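Local atomic coordinates of DNA fragmentation factor subunit beta (Mus musculus, PDB entry 1V0D), a protein that cuts chromosomal DNA during apoptosis, acting as the caspase-activated nuclease that drives DNA fragmentation and chromatin condensation. Residues 281-286 / 321-326; 288-293 / 315-320. All coordinates share one frame; numbering follows the deposited sequence.

Contact 1: residues 281-286 / 321-326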
ATOM      1  N   ASP A 281      21.567  24.387  19.804  1.00 56.05           N
ATOM      2  CA  ASP A 281      22.810  25.070  19.479  1.00 56.11           C
ATOM      3  C   ASP A 281      23.016  26.405  20.184  1.00 56.85           C
ATOM      4  O   ASP A 281      24.085  26.674  20.737  1.00 58.59           O
ATOM      5  CB  ASP A 281      22.889  25.314  17.978  1.00 57.95           C
ATOM      6  CG  ASP A 281      24.177  26.010  17.569  1.00 58.97           C
ATOM      7  OD1 ASP A 281      25.172  25.302  17.275  1.00 58.28           O
ATOM      8  OD2 ASP A 281      24.194  27.263  17.562  1.00 58.72           O
ATOM      9  N   GLY A 282      22.005  27.257  20.144  1.00 56.26           N
ATOM     10  CA  GLY A 282      22.149  28.553  20.771  1.00 54.94           C
ATOM     11  C   GLY A 282      22.003  29.637  19.728  1.00 54.25           C
ATOM     12  O   GLY A 282      21.512  30.727  20.023  1.00 55.58           O
ATOM     13  N   ARG A 283      22.440  29.351  18.505  1.00 53.46           N
ATOM     14  CA  ARG A 283      22.311  30.323  17.428  1.00 53.74           C
ATOM     15  C   ARG A 283      20.836  30.368  17.030  1.00 55.86           C
ATOM     16  O   ARG A 283      20.077  29.438  17.314  1.00 56.49           O
ATOM     17  CB  ARG A 283      23.183  29.931  16.229  1.00 50.03           C
ATOM     18  CG  ARG A 283      24.630  30.400  16.336  1.00 48.15           C
ATOM     19  CD  ARG A 283      25.546  29.674  15.352  1.00 46.42           C
ATOM     20  NE  ARG A 283      25.663  28.249  15.677  1.00 46.04           N
ATOM     21  CZ  ARG A 283      26.198  27.323  14.880  1.00 45.09           C
ATOM     22  NH1 ARG A 283      26.686  27.650  13.685  1.00 42.63           N
ATOM     23  NH2 ARG A 283      26.235  26.059  15.281  1.00 40.89           N
ATOM     24  N   GLU A 284      20.424  31.455  16.393  1.00 57.10           N
ATOM     25  CA  GLU A 284      19.034  31.590  15.984  1.00 59.20           C
ATOM     26  C   GLU A 284      18.751  30.653  14.809  1.00 57.02           C
ATOM     27  O   GLU A 284      19.427  30.715  13.777  1.00 57.23           O
ATOM     28  CB  GLU A 284      18.754  33.036  15.580  1.00 63.62           C
ATOM     29  CG  GLU A 284      17.352  33.529  15.897  1.00 68.91           C
ATOM     30  CD  GLU A 284      17.007  34.768  15.088  1.00 73.18           C
ATOM     31  OE1 GLU A 284      17.915  35.618  14.912  1.00 74.11           O
ATOM     32  OE2 GLU A 284      15.842  34.891  14.632  1.00 73.53           O
ATOM     33  N   VAL A 285      17.743  29.800  14.965  1.00 53.74           N
ATOM     34  CA  VAL A 285      17.395  28.839  13.931  1.00 51.56           C
ATOM     35  C   VAL A 285      16.506  29.351  12.805  1.00 51.67           C
ATOM     36  O   VAL A 285      15.462  29.955  13.037  1.00 51.43           O
ATOM     37  CB  VAL A 285      16.715  27.613  14.540  1.00 49.41           C
ATOM     38  CG1 VAL A 285      16.313  26.653  13.447  1.00 51.14           C
ATOM     39  CG2 VAL A 285      17.651  26.937  15.501  1.00 51.04           C
ATOM     40  N   ASN A 286      16.934  29.083  11.578  1.00 52.11           N
ATOM     41  CA  ASN A 286      16.188  29.475  10.393  1.00 51.23           C
ATOM     42  C   ASN A 286      15.125  28.409  10.152  1.00 51.39           C
ATOM     43  O   ASN A 286      15.182  27.667   9.167  1.00 49.22           O
ATOM     44  CB  ASN A 286      17.128  29.563   9.191  1.00 49.41           C
ATOM     45  CG  ASN A 286      16.385  29.740   7.885  1.00 50.51           C
ATOM     46  OD1 ASN A 286      15.322  30.371   7.839  1.00 52.39           O
ATOM     47  ND2 ASN A 286      16.943  29.196   6.809  1.00 50.25           N
ATOM     48  N   ARG A 321      22.276  26.576   5.713  1.00 48.07           N
ATOM     49  CA  ARG A 321      20.914  27.113   5.746  1.00 46.62           C
ATOM     50  C   ARG A 321      20.197  26.875   7.065  1.00 47.16           C
ATOM     51  O   ARG A 321      19.053  27.281   7.234  1.00 47.29           O
ATOM     52  CB  ARG A 321      20.080  26.502   4.622  1.00 46.64           C
ATOM     53  CG  ARG A 321      20.670  26.677   3.240  1.00 47.44           C
ATOM     54  CD  ARG A 321      19.812  25.984   2.195  1.00 49.17           C
ATOM     55  NE  ARG A 321      18.453  26.518   2.137  1.00 51.36           N
ATOM     56  CZ  ARG A 321      17.479  25.987   1.401  1.00 52.84           C
ATOM     57  NH1 ARG A 321      17.720  24.908   0.665  1.00 53.20           N
ATOM     58  NH2 ARG A 321      16.266  26.530   1.398  1.00 53.16           N
ATOM     59  N   ILE A 322      20.869  26.223   8.005  1.00 47.83           N
ATOM     60  CA  ILE A 322      20.254  25.922   9.287  1.00 47.49           C
ATOM     61  C   ILE A 322      20.040  27.140  10.191  1.00 49.27           C
ATOM     62  O   ILE A 322      18.984  27.261  10.830  1.00 48.46           O
ATOM     63  CB  ILE A 322      21.074  24.840  10.026  1.00 46.18           C
ATOM     64  CG1 ILE A 322      20.985  23.524   9.241  1.00 45.09           C
ATOM     65  CG2 ILE A 322      20.570  24.666  11.451  1.00 45.13           C
ATOM     66  CD1 ILE A 322      21.827  22.391   9.791  1.00 42.17           C
ATOM     67  N   TYR A 323      21.015  28.050  10.238  1.00 50.27           N
ATOM     68  CA  TYR A 323      20.881  29.231  11.093  1.00 51.14           C
ATOM     69  C   TYR A 323      20.699  30.548  10.353  1.00 52.66           C
ATOM     70  O   TYR A 323      21.131  30.705   9.213  1.00 51.42           O
ATOM     71  CB  TYR A 323      22.080  29.350  12.030  1.00 48.35           C
ATOM     72  CG  TYR A 323      22.332  28.123  12.875  1.00 47.03           C
ATOM     73  CD1 TYR A 323      23.329  27.220  12.534  1.00 46.49           C
ATOM     74  CD2 TYR A 323      21.577  27.870  14.016  1.00 45.24           C
ATOM     75  CE1 TYR A 323      23.575  26.099  13.305  1.00 44.90           C
ATOM     76  CE2 TYR A 323      21.811  26.753  14.792  1.00 44.34           C
ATOM     77  CZ  TYR A 323      22.813  25.869  14.428  1.00 45.86           C
ATOM     78  OH  TYR A 323      23.042  24.732  15.175  1.00 48.32           O
ATOM     79  N   ARG A 324      20.047  31.497  11.018  1.00 57.23           N
ATOM     80  CA  ARG A 324      19.804  32.806  10.427  1.00 61.35           C
ATOM     81  C   ARG A 324      21.090  33.609  10.417  1.00 65.49           C
ATOM     82  O   ARG A 324      21.780  33.701  11.437  1.00 65.70           O
ATOM     83  CB  ARG A 324      18.746  33.577  11.218  1.00 60.17           C
ATOM     84  CG  ARG A 324      17.330  33.060  11.071  1.00 60.17           C
ATOM     85  CD  ARG A 324      16.341  34.042  11.676  1.00 59.51           C
ATOM     86  NE  ARG A 324      15.035  33.448  11.940  1.00 57.88           N
ATOM     87  CZ  ARG A 324      14.284  32.854  11.019  1.00 58.88           C
ATOM     88  NH1 ARG A 324      14.704  32.768   9.762  1.00 58.23           N
ATOM     89  NH2 ARG A 324      13.107  32.350  11.357  1.00 59.86           N
ATOM     90  N   PRO A 325      21.428  34.198   9.257  1.00 69.28           N
ATOM     91  CA  PRO A 325      22.624  35.015   9.039  1.00 72.98           C
ATOM     92  C   PRO A 325      22.692  36.164  10.020  1.00 77.19           C
ATOM     93  O   PRO A 325      21.712  36.888  10.192  1.00 77.44           O
ATOM     94  CB  PRO A 325      22.440  35.517   7.616  1.00 71.99           C
ATOM     95  CG  PRO A 325      21.715  34.400   6.970  1.00 71.93           C
ATOM     96  CD  PRO A 325      20.675  34.052   8.002  1.00 70.32           C
ATOM     97  N   GLN A 326      23.839  36.320  10.675  1.00 82.35           N
ATOM     98  CA  GLN A 326      24.022  37.415  11.620  1.00 87.86           C
ATOM     99  C   GLN A 326      24.384  38.627  10.763  1.00 91.67           C
ATOM    100  O   GLN A 326      25.428  38.631  10.096  1.00 92.42           O
ATOM    101  CB  GLN A 326      25.156  37.095  12.602  1.00 87.00           C
TER
HETATM  102  O   HOH W   1      16.559  28.438   3.527  1.00 45.63           O
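Tyr323 and Arg283 meet face to face because each turns its CG beside its own backbone N, opposite the carbonyl carbon (chi1 -55° and -85°), and a bend at chi3 then folds the end of the arginine over the ring. The guanidinium lies nearly flat on the phenol, planes 26° apart, as an off-centre cation-pi stack with CZ of Arg283 3.8 Å from the centroid of the Tyr323 ring. Ile322 CG2 covers the opposite face of this ring. Asp281 fixes the guanidinium from its edge: its OD2 accepts from Arg283 NE at 2.6 Å and also, through its anti lone pair, from the backbone N of Arg283, which makes an Asx turn. With a leucine in place of Tyr323, the Arg283 guanidinium would probably lose the flat aromatic surface under it and depend more on the Asp281 carboxylate to keep its orientation.

Further along, the backbones join. Arg324 N gives a nearly straight bond to Glu284 O (2.9 Å), and Asn286 N reaches Ile322 O at 2.8 Å. The Asn286 amide adds a third link, ND2 to Arg321 O (2.9 Å), with the acceptor close to the amide plane. The extended Arg324 side chain crosses that of Glu284 at a slant, and its NE makes a weak, bent salt-bridge bond to Glu284 OE2 (3.2 Å); the stronger partner of this arginine is Glu288 on helix 287-295. The pairing of Val285 with Tyr323 is a single isolated beta bridge, joining the connection between helices 267-281 and 287-295 to the C-terminal tail of the nuclease region.

Contact 2: residues 288-293 / 315-320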
ATOM      1  N   GLU A 288      12.369  28.318   8.853  1.00 53.92           N
ATOM      2  CA  GLU A 288      11.711  28.250   7.547  1.00 52.97           C
ATOM      3  C   GLU A 288      12.355  27.158   6.686  1.00 50.80           C
ATOM      4  O   GLU A 288      11.685  26.513   5.871  1.00 49.15           O
ATOM      5  CB  GLU A 288      11.799  29.597   6.814  1.00 54.69           C
ATOM      6  CG  GLU A 288      10.847  30.671   7.331  1.00 58.81           C
ATOM      7  CD  GLU A 288      11.260  31.233   8.684  1.00 63.12           C
ATOM      8  OE1 GLU A 288      12.327  30.824   9.208  1.00 65.49           O
ATOM      9  OE2 GLU A 288      10.522  32.092   9.221  1.00 62.75           O
ATOM     10  N   TYR A 289      13.660  26.963   6.869  1.00 49.14           N
ATOM     11  CA  TYR A 289      14.406  25.960   6.113  1.00 45.69           C
ATOM     12  C   TYR A 289      13.871  24.565   6.420  1.00 44.43           C
ATOM     13  O   TYR A 289      13.598  23.785   5.495  1.00 44.15           O
ATOM     14  CB  TYR A 289      15.909  26.047   6.443  1.00 43.39           C
ATOM     15  CG  TYR A 289      16.733  24.939   5.820  1.00 40.98           C
ATOM     16  CD1 TYR A 289      16.634  24.657   4.461  1.00 40.73           C
ATOM     17  CD2 TYR A 289      17.575  24.141   6.598  1.00 39.02           C
ATOM     18  CE1 TYR A 289      17.344  23.603   3.890  1.00 41.00           C
ATOM     19  CE2 TYR A 289      18.297  23.085   6.037  1.00 37.93           C
ATOM     20  CZ  TYR A 289      18.174  22.815   4.684  1.00 41.15           C
ATOM     21  OH  TYR A 289      18.840  21.738   4.114  1.00 39.27           O
ATOM     22  N   PHE A 290      13.720  24.272   7.714  1.00 42.95           N
ATOM     23  CA  PHE A 290      13.209  22.988   8.181  1.00 43.67           C
ATOM     24  C   PHE A 290      11.769  22.797   7.726  1.00 46.13           C
ATOM     25  O   PHE A 290      11.321  21.675   7.460  1.00 47.24           O
ATOM     26  CB  PHE A 290      13.297  22.905   9.700  1.00 42.16           C
ATOM     27  CG  PHE A 290      14.700  22.836  10.211  1.00 42.69           C
ATOM     28  CD1 PHE A 290      15.375  23.990  10.592  1.00 42.50           C
ATOM     29  CD2 PHE A 290      15.384  21.621  10.232  1.00 42.53           C
ATOM     30  CE1 PHE A 290      16.725  23.937  10.985  1.00 42.70           C
ATOM     31  CE2 PHE A 290      16.733  21.557  10.622  1.00 42.96           C
ATOM     32  CZ  PHE A 290      17.403  22.719  10.998  1.00 41.83           C
ATOM     33  N   TYR A 291      11.040  23.901   7.636  1.00 46.83           N
ATOM     34  CA  TYR A 291       9.669  23.850   7.169  1.00 48.31           C
ATOM     35  C   TYR A 291       9.712  23.270   5.749  1.00 48.48           C
ATOM     36  O   TYR A 291       9.048  22.279   5.449  1.00 50.36           O
ATOM     37  CB  TYR A 291       9.078  25.257   7.155  1.00 49.49           C
ATOM     38  CG  TYR A 291       7.697  25.332   6.572  1.00 50.43           C
ATOM     39  CD1 TYR A 291       6.581  24.967   7.322  1.00 52.07           C
ATOM     40  CD2 TYR A 291       7.503  25.759   5.260  1.00 51.30           C
ATOM     41  CE1 TYR A 291       5.296  25.031   6.775  1.00 53.28           C
ATOM     42  CE2 TYR A 291       6.233  25.824   4.704  1.00 53.19           C
ATOM     43  CZ  TYR A 291       5.133  25.460   5.468  1.00 54.02           C
ATOM     44  OH  TYR A 291       3.874  25.527   4.917  1.00 56.04           O
ATOM     45  N   SER A 292      10.502  23.889   4.881  1.00 47.78           N
ATOM     46  CA  SER A 292      10.643  23.420   3.508  1.00 49.06           C
ATOM     47  C   SER A 292      10.872  21.928   3.485  1.00 48.97           C
ATOM     48  O   SER A 292      10.178  21.179   2.794  1.00 49.04           O
ATOM     49  CB  SER A 292      11.844  24.076   2.848  1.00 50.54           C
ATOM     50  OG  SER A 292      11.673  25.477   2.799  1.00 59.03           O
ATOM     51  N   LEU A 293      11.876  21.514   4.247  1.00 48.11           N
ATOM     52  CA  LEU A 293      12.266  20.114   4.331  1.00 46.80           C
ATOM     53  C   LEU A 293      11.154  19.198   4.800  1.00 46.29           C
ATOM     54  O   LEU A 293      10.943  18.123   4.237  1.00 45.77           O
ATOM     55  CB  LEU A 293      13.476  19.967   5.270  1.00 45.78           C
ATOM     56  CG  LEU A 293      14.908  20.017   4.694  1.00 45.03           C
ATOM     57  CD1 LEU A 293      14.949  20.728   3.351  1.00 44.09           C
ATOM     58  CD2 LEU A 293      15.822  20.698   5.688  1.00 40.88           C
ATOM     59  N   LEU A 315      21.575  11.257   2.762  1.00 65.62           N
ATOM     60  CA  LEU A 315      21.674  12.708   2.669  1.00 62.38           C
ATOM     61  C   LEU A 315      21.676  13.384   4.037  1.00 61.63           C
ATOM     62  O   LEU A 315      21.301  12.782   5.043  1.00 62.47           O
ATOM     63  CB  LEU A 315      20.515  13.278   1.844  1.00 62.10           C
ATOM     64  CG  LEU A 315      20.303  12.945   0.363  1.00 59.89           C
ATOM     65  CD1 LEU A 315      21.632  12.918  -0.362  1.00 59.57           C
ATOM     66  CD2 LEU A 315      19.609  11.619   0.239  1.00 61.50           C
ATOM     67  N   GLU A 316      22.094  14.649   4.055  1.00 59.59           N
ATOM     68  CA  GLU A 316      22.149  15.455   5.272  1.00 58.33           C
ATOM     69  C   GLU A 316      21.626  16.872   5.007  1.00 56.89           C
ATOM     70  O   GLU A 316      21.494  17.291   3.856  1.00 55.63           O
ATOM     71  CB  GLU A 316      23.589  15.547   5.780  1.00 60.33           C
ATOM     72  CG  GLU A 316      23.976  14.512   6.815  1.00 64.49           C
ATOM     73  CD  GLU A 316      25.341  14.800   7.435  1.00 68.69           C
ATOM     74  OE1 GLU A 316      26.347  14.750   6.692  1.00 70.99           O
ATOM     75  OE2 GLU A 316      25.407  15.082   8.659  1.00 69.31           O
ATOM     76  N   CYS A 317      21.332  17.616   6.068  1.00 55.59           N
ATOM     77  CA  CYS A 317      20.850  18.981   5.898  1.00 55.36           C
ATOM     78  C   CYS A 317      21.984  19.905   5.467  1.00 54.16           C
ATOM     79  O   CYS A 317      23.167  19.617   5.690  1.00 53.97           O
ATOM     80  CB  CYS A 317      20.246  19.509   7.199  1.00 59.16           C
ATOM     81  SG  CYS A 317      18.623  18.826   7.637  1.00 63.42           S
ATOM     82  N   ASP A 318      21.615  21.027   4.864  1.00 53.13           N
ATOM     83  CA  ASP A 318      22.595  21.989   4.393  1.00 51.77           C
ATOM     84  C   ASP A 318      23.119  22.882   5.510  1.00 51.27           C
ATOM     85  O   ASP A 318      22.472  23.835   5.932  1.00 51.25           O
ATOM     86  CB  ASP A 318      21.992  22.830   3.277  1.00 53.82           C
ATOM     87  CG  ASP A 318      22.942  23.885   2.776  1.00 57.54           C
ATOM     88  OD1 ASP A 318      22.739  24.390   1.652  1.00 59.59           O
ATOM     89  OD2 ASP A 318      23.891  24.221   3.513  1.00 60.31           O
ATOM     90  N   ARG A 319      24.317  22.546   5.968  1.00 51.03           N
ATOM     91  CA  ARG A 319      25.029  23.240   7.038  1.00 49.79           C
ATOM     92  C   ARG A 319      24.865  24.762   7.024  1.00 49.27           C
ATOM     93  O   ARG A 319      24.741  25.395   8.068  1.00 50.09           O
ATOM     94  CB  ARG A 319      26.518  22.830   6.948  1.00 51.15           C
ATOM     95  CG  ARG A 319      27.555  23.681   7.693  1.00 50.47           C
ATOM     96  CD  ARG A 319      28.028  24.849   6.840  1.00 49.96           C
ATOM     97  NE  ARG A 319      28.566  25.928   7.655  1.00 49.95           N
ATOM     98  CZ  ARG A 319      28.057  26.304   8.826  1.00 54.41           C
ATOM     99  NH1 ARG A 319      26.996  25.689   9.342  1.00 58.63           N
ATOM    100  NH2 ARG A 319      28.600  27.309   9.493  1.00 57.54           N
ATOM    101  N   SER A 320      24.828  25.338   5.833  1.00 48.86           N
ATOM    102  CA  SER A 320      24.725  26.781   5.681  1.00 48.44           C
ATOM    103  C   SER A 320      23.325  27.396   5.744  1.00 49.10           C
ATOM    104  O   SER A 320      23.199  28.624   5.807  1.00 50.04           O
ATOM    105  CB  SER A 320      25.364  27.177   4.357  1.00 47.31           C
ATOM    106  OG  SER A 320      24.551  26.725   3.284  1.00 50.11           O
TER
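A buried helix-to-loop contact, small in area, sets one side of helix 287-295 against the irregular loop 315-320 that follows strand 300-303 in the nuclease region. Tyr289 bridges most of the gap. With CG anti to the backbone N (chi1 173°), its ring reaches across so that the hydroxyl meets the main chain of the loop: Asp318 N donates to Tyr289 OH over 3.0 Å, in a nearly straight bond of 168°. The same oxygen lies 3.4 Å from Asp318 CB, and the Tyr289 ring and Asp318 carboxylate planes are almost perpendicular. Cys317 CB comes to the edge of the phenol, 4.2 Å from Tyr289 CE2.

Beside this bond, Cys317 turns its sulfur toward the helix, where SG touches Leu293 CD2 at 3.9 Å and lies more loosely near Phe290. The same Leu293 methyl leans on one face of the Tyr289 ring, while Thr274 of helix 267-281 also touches Cys317. The Asp318 carboxylate serves its own loop: OD2 accepts from Ser320 N at 2.7 Å, closing an Asx turn, and from Ser320 OG at 2.6 Å, both donors approaching from the same face of the carboxylate.

The chemistry is thus one directed polar link beside a small apolar patch: the phenolic oxygen satisfies a main-chain N-H of the loop, while sulfur, methyl and ring carbons fill in beside it.

Overall arrangement
Both contacts tie the C-terminal chain of the nuclease region to the helical part formed by 267-281 and 287-295. Contact 1 lies at the surface and relies on main-chain bonds, a cation-pi stack and one weak salt bridge; contact 2 is buried, nearer the chain's centre, and combines apolar packing with a single hydrogen bond. Along the chain, both segments of contact 2 fall between the two of contact 1. Their centres are 11 Å apart, and they touch directly: Arg324 forms a salt bridge with Glu288, Arg321 packs on Tyr289, and Val285 and Ile322 both rest on Phe290. Helix 287-295 thus lies against two successive parts of the tail, 315-320 and 321-326.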